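Local coordinates for protein PKS (Streptomyces sp. CNQ431, PDB 5YDA) that is the acyltransferase domain of the splenocin polyketide synthase SpnD, a broadly selective enzyme that probably loads acyl building blocks onto the carrier protein, at residues P110-Y123 against E366-L379. Sequence-based numbering, arbitrary orientation.
Sequences PKVAFLLPGGGTQY and ERPVLVEIGPGDSL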
# COMPACT_ATOMS: atom_id res chain seq x y z
N PRO A 110 -5.19 -6.29 17.92
CA PRO A 110 -5.72 -5.36 16.92
C PRO A 110 -6.04 -6.06 15.61
O PRO A 110 -5.40 -7.05 15.24
CB PRO A 110 -4.56 -4.36 16.73
CG PRO A 110 -3.34 -5.13 17.10
CD PRO A 110 -3.78 -6.01 18.25
N LYS A 111 -7.05 -5.56 14.92
CA LYS A 111 -7.26 -5.95 13.53
C LYS A 111 -6.24 -5.26 12.62
O LYS A 111 -5.66 -4.22 12.97
CB LYS A 111 -8.68 -5.61 13.08
CG LYS A 111 -9.77 -6.23 13.93
CD LYS A 111 -9.88 -7.71 13.68
CE LYS A 111 -10.90 -8.35 14.60
NZ LYS A 111 -10.45 -9.69 15.07
N VAL A 112 -6.03 -5.83 11.44
CA VAL A 112 -5.06 -5.33 10.48
C VAL A 112 -5.76 -5.12 9.13
O VAL A 112 -6.47 -6.01 8.66
CB VAL A 112 -3.87 -6.29 10.32
CG1 VAL A 112 -2.90 -5.82 9.22
CG2 VAL A 112 -3.16 -6.47 11.66
N ALA A 113 -5.52 -3.96 8.51
CA ALA A 113 -6.02 -3.70 7.16
C ALA A 113 -4.86 -3.37 6.23
O ALA A 113 -3.91 -2.68 6.62
CB ALA A 113 -7.04 -2.55 7.17
N PHE A 114 -4.93 -3.87 5.00
CA PHE A 114 -3.97 -3.52 3.95
C PHE A 114 -4.57 -2.43 3.08
O PHE A 114 -5.73 -2.56 2.63
CB PHE A 114 -3.60 -4.73 3.08
CG PHE A 114 -2.67 -5.71 3.73
CD1 PHE A 114 -2.16 -5.49 5.00
CD2 PHE A 114 -2.29 -6.87 3.06
CE1 PHE A 114 -1.30 -6.41 5.59
CE2 PHE A 114 -1.44 -7.78 3.63
CZ PHE A 114 -0.94 -7.54 4.90
N LEU A 115 -3.79 -1.38 2.81
CA LEU A 115 -4.19 -0.30 1.91
C LEU A 115 -3.33 -0.37 0.64
O LEU A 115 -2.10 -0.30 0.72
CB LEU A 115 -4.04 1.07 2.58
CG LEU A 115 -5.13 1.55 3.57
CD1 LEU A 115 -5.53 0.49 4.60
CD2 LEU A 115 -4.70 2.83 4.31
N LEU A 116 -3.98 -0.48 -0.52
CA LEU A 116 -3.30 -0.76 -1.78
C LEU A 116 -3.38 0.44 -2.72
O LEU A 116 -4.47 0.73 -3.24
CB LEU A 116 -3.93 -1.98 -2.46
CG LEU A 116 -3.80 -3.42 -1.93
CD1 LEU A 116 -2.35 -3.83 -1.60
CD2 LEU A 116 -4.74 -3.70 -0.79
N PRO A 117 -2.28 1.14 -2.98
CA PRO A 117 -2.36 2.38 -3.78
C PRO A 117 -2.66 2.11 -5.25
O PRO A 117 -2.53 1.00 -5.76
CB PRO A 117 -0.98 3.03 -3.60
CG PRO A 117 -0.15 2.05 -2.86
CD PRO A 117 -1.05 1.07 -2.19
N GLY A 118 -3.05 3.18 -5.93
CA GLY A 118 -3.48 3.05 -7.30
C GLY A 118 -2.20 3.79 -7.62
O GLY A 118 -1.45 4.14 -6.70
N GLY A 119 -1.91 4.07 -8.87
CA GLY A 119 -0.58 4.64 -9.07
C GLY A 119 -0.20 6.08 -8.80
O GLY A 119 -1.03 6.88 -8.33
N GLY A 120 1.06 6.40 -9.04
CA GLY A 120 1.57 7.72 -8.76
C GLY A 120 2.87 7.65 -7.99
O GLY A 120 3.64 8.61 -7.98
N THR A 121 3.13 6.52 -7.34
CA THR A 121 4.35 6.37 -6.56
C THR A 121 5.28 5.31 -7.12
O THR A 121 6.33 5.06 -6.52
CB THR A 121 4.04 6.05 -5.10
OG1 THR A 121 3.30 4.82 -5.01
CG2 THR A 121 3.22 7.19 -4.47
N GLN A 122 4.93 4.67 -8.24
CA GLN A 122 5.80 3.65 -8.81
C GLN A 122 7.11 4.27 -9.27
O GLN A 122 7.17 5.45 -9.62
CB GLN A 122 5.12 2.94 -9.98
CG GLN A 122 4.92 3.80 -11.23
CD GLN A 122 3.67 4.69 -11.13
OE1 GLN A 122 2.96 4.69 -10.13
NE2 GLN A 122 3.41 5.46 -12.19
N TYR A 123 8.18 3.46 -9.26
CA TYR A 123 9.47 3.88 -9.80
C TYR A 123 10.30 2.65 -10.14
O TYR A 123 10.08 1.56 -9.60
CB TYR A 123 10.23 4.78 -8.82
CG TYR A 123 10.41 4.20 -7.43
CD1 TYR A 123 11.57 3.50 -7.09
CD2 TYR A 123 9.43 4.35 -6.46
CE1 TYR A 123 11.75 2.98 -5.80
CE2 TYR A 123 9.60 3.84 -5.17
CZ TYR A 123 10.76 3.16 -4.85
OH TYR A 123 10.93 2.65 -3.58
N GLU A 366 -13.70 -2.09 12.20
CA GLU A 366 -12.54 -2.78 12.77
C GLU A 366 -11.65 -1.91 13.65
O GLU A 366 -10.97 -2.45 14.52
CB GLU A 366 -11.68 -3.39 11.65
CG GLU A 366 -12.45 -4.13 10.54
CD GLU A 366 -12.91 -5.52 10.97
OE1 GLU A 366 -13.60 -6.19 10.17
OE2 GLU A 366 -12.59 -5.95 12.10
N ARG A 367 -11.63 -0.59 13.43
CA ARG A 367 -10.58 0.28 13.96
C ARG A 367 -9.20 -0.37 13.82
O ARG A 367 -8.42 -0.40 14.78
CB ARG A 367 -10.89 0.65 15.41
CG ARG A 367 -11.99 1.74 15.48
CD ARG A 367 -12.41 2.11 16.89
NE ARG A 367 -11.26 2.27 17.77
CZ ARG A 367 -10.70 3.44 18.07
NH1 ARG A 367 -11.18 4.58 17.55
NH2 ARG A 367 -9.66 3.48 18.89
N PRO A 368 -8.85 -0.85 12.63
CA PRO A 368 -7.63 -1.65 12.50
C PRO A 368 -6.38 -0.79 12.33
O PRO A 368 -6.45 0.40 12.00
CB PRO A 368 -7.91 -2.47 11.24
CG PRO A 368 -8.69 -1.51 10.39
CD PRO A 368 -9.48 -0.62 11.33
N VAL A 369 -5.23 -1.42 12.60
CA VAL A 369 -3.96 -0.89 12.12
C VAL A 369 -4.03 -0.77 10.60
O VAL A 369 -4.45 -1.70 9.90
CB VAL A 369 -2.81 -1.79 12.58
CG1 VAL A 369 -1.46 -1.24 12.10
CG2 VAL A 369 -2.80 -1.98 14.11
N LEU A 370 -3.63 0.38 10.08
CA LEU A 370 -3.67 0.64 8.64
C LEU A 370 -2.27 0.45 8.06
O LEU A 370 -1.34 1.19 8.39
CB LEU A 370 -4.19 2.05 8.36
CG LEU A 370 -5.54 2.38 8.98
CD1 LEU A 370 -6.00 3.75 8.52
CD2 LEU A 370 -6.57 1.33 8.59
N VAL A 371 -2.13 -0.54 7.18
CA VAL A 371 -0.84 -0.94 6.64
C VAL A 371 -0.88 -0.67 5.15
O VAL A 371 -1.62 -1.34 4.41
CB VAL A 371 -0.51 -2.42 6.92
CG1 VAL A 371 0.89 -2.76 6.43
CG2 VAL A 371 -0.64 -2.72 8.40
N GLU A 372 -0.13 0.34 4.72
CA GLU A 372 -0.05 0.65 3.30
C GLU A 372 0.91 -0.33 2.64
O GLU A 372 2.02 -0.55 3.13
CB GLU A 372 0.43 2.09 3.10
CG GLU A 372 0.43 2.53 1.66
CD GLU A 372 0.18 4.03 1.47
OE1 GLU A 372 0.19 4.80 2.46
OE2 GLU A 372 0.00 4.43 0.30
N ILE A 373 0.47 -0.93 1.53
CA ILE A 373 1.19 -1.98 0.82
C ILE A 373 1.60 -1.41 -0.52
O ILE A 373 0.79 -1.34 -1.45
CB ILE A 373 0.33 -3.24 0.63
CG1 ILE A 373 -0.16 -3.76 1.97
CG2 ILE A 373 1.07 -4.32 -0.20
CD1 ILE A 373 0.94 -4.07 2.90
N GLY A 374 2.86 -1.06 -0.67
CA GLY A 374 3.34 -0.47 -1.89
C GLY A 374 4.19 0.74 -1.57
O GLY A 374 4.31 1.14 -0.41
N PRO A 375 4.80 1.34 -2.59
CA PRO A 375 5.75 2.44 -2.34
C PRO A 375 5.03 3.70 -1.86
O PRO A 375 4.06 4.14 -2.47
CB PRO A 375 6.42 2.67 -3.70
CG PRO A 375 5.40 2.23 -4.69
CD PRO A 375 4.68 1.04 -4.03
N GLY A 376 5.53 4.27 -0.77
CA GLY A 376 5.12 5.58 -0.32
C GLY A 376 4.10 5.55 0.80
O GLY A 376 3.85 4.54 1.46
N ASP A 377 3.48 6.72 1.00
CA ASP A 377 2.53 6.91 2.08
C ASP A 377 1.33 7.71 1.60
O ASP A 377 0.70 8.43 2.38
CB ASP A 377 3.18 7.63 3.27
CG ASP A 377 3.67 9.04 2.91
OD1 ASP A 377 3.56 9.46 1.73
OD2 ASP A 377 4.17 9.73 3.82
N SER A 378 0.99 7.60 0.31
CA SER A 378 -0.07 8.45 -0.22
C SER A 378 -1.44 8.07 0.36
O SER A 378 -2.24 8.96 0.65
CB SER A 378 -0.08 8.38 -1.75
OG SER A 378 -0.40 7.07 -2.20
N LEU A 379 -1.73 6.78 0.54
CA LEU A 379 -3.03 6.43 1.12
C LEU A 379 -3.05 6.65 2.63
O LEU A 379 -4.12 6.94 3.20
CB LEU A 379 -3.40 4.97 0.82
CG LEU A 379 -3.53 4.58 -0.65
CD1 LEU A 379 -4.14 3.17 -0.76
CD2 LEU A 379 -4.34 5.60 -1.44
O HOH W 1 -8.48 -3.37 15.95
O HOH W 2 -0.27 6.77 -5.04
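Glu366, at the end of helix 355-366, meets Lys111 through the aliphatic part of the lysine: OE2 of Glu366 lies 3.4 Å from CG of Lys111. The charged atoms, Lys111 NZ and Glu366 OE2, stay 5.2 Å apart, too far for a salt bridge. A water bridges the backbones here, accepting from Lys111 N and donating to Glu366 O. Pro368 sets its CG against Ala113 CB.

From Val369 the chains run as parallel neighbours. Val369 N donates to Lys111 O, and its own O receives Ala113 N nearly head-on, in line with the C=O bond (C=O...N 175°). Leu370 touches Ala113 and Leu115 on one face of the sheet. Val371 repeats the backbone pattern between Ala113 O and Leu115 N, and packs on Val112 and Phe114 on the other face.

Glu372 reaches forward with CG anti to the backbone N (chi1 -175°), bringing OE2 within 2.9 Å of Leu379 N; its OE1 bonds Thr380 OG1. Ile373 N closes the ladder on Leu115 O at 2.8 Å; its side chain lays CD1 over the centre of the Phe114 ring, 4.0 Å from the centroid, a CH-pi contact, while its CB meets Leu116 CD1. Past Gly374, Pro375 O accepts the Thr121 hydroxyl, OG1 to O 2.7 Å, and the proline ring rests against Thr121 and Tyr123. Leu379 pushes CD1 to 3.4 Å from Leu116 C, beside Pro117.

These are adjacent inner strands in the parallel part of the mixed sheet of the acyltransferase fold; strand 195-198, flanking 112-116 on its other edge, leads into a probable GxSxG nucleophile elbow touched by Leu116. Backbone bonding fixes the strand register, and the buried Glu372 carboxylate, gripped at both oxygens, ties strand 369-372 to the start of helix 378-387.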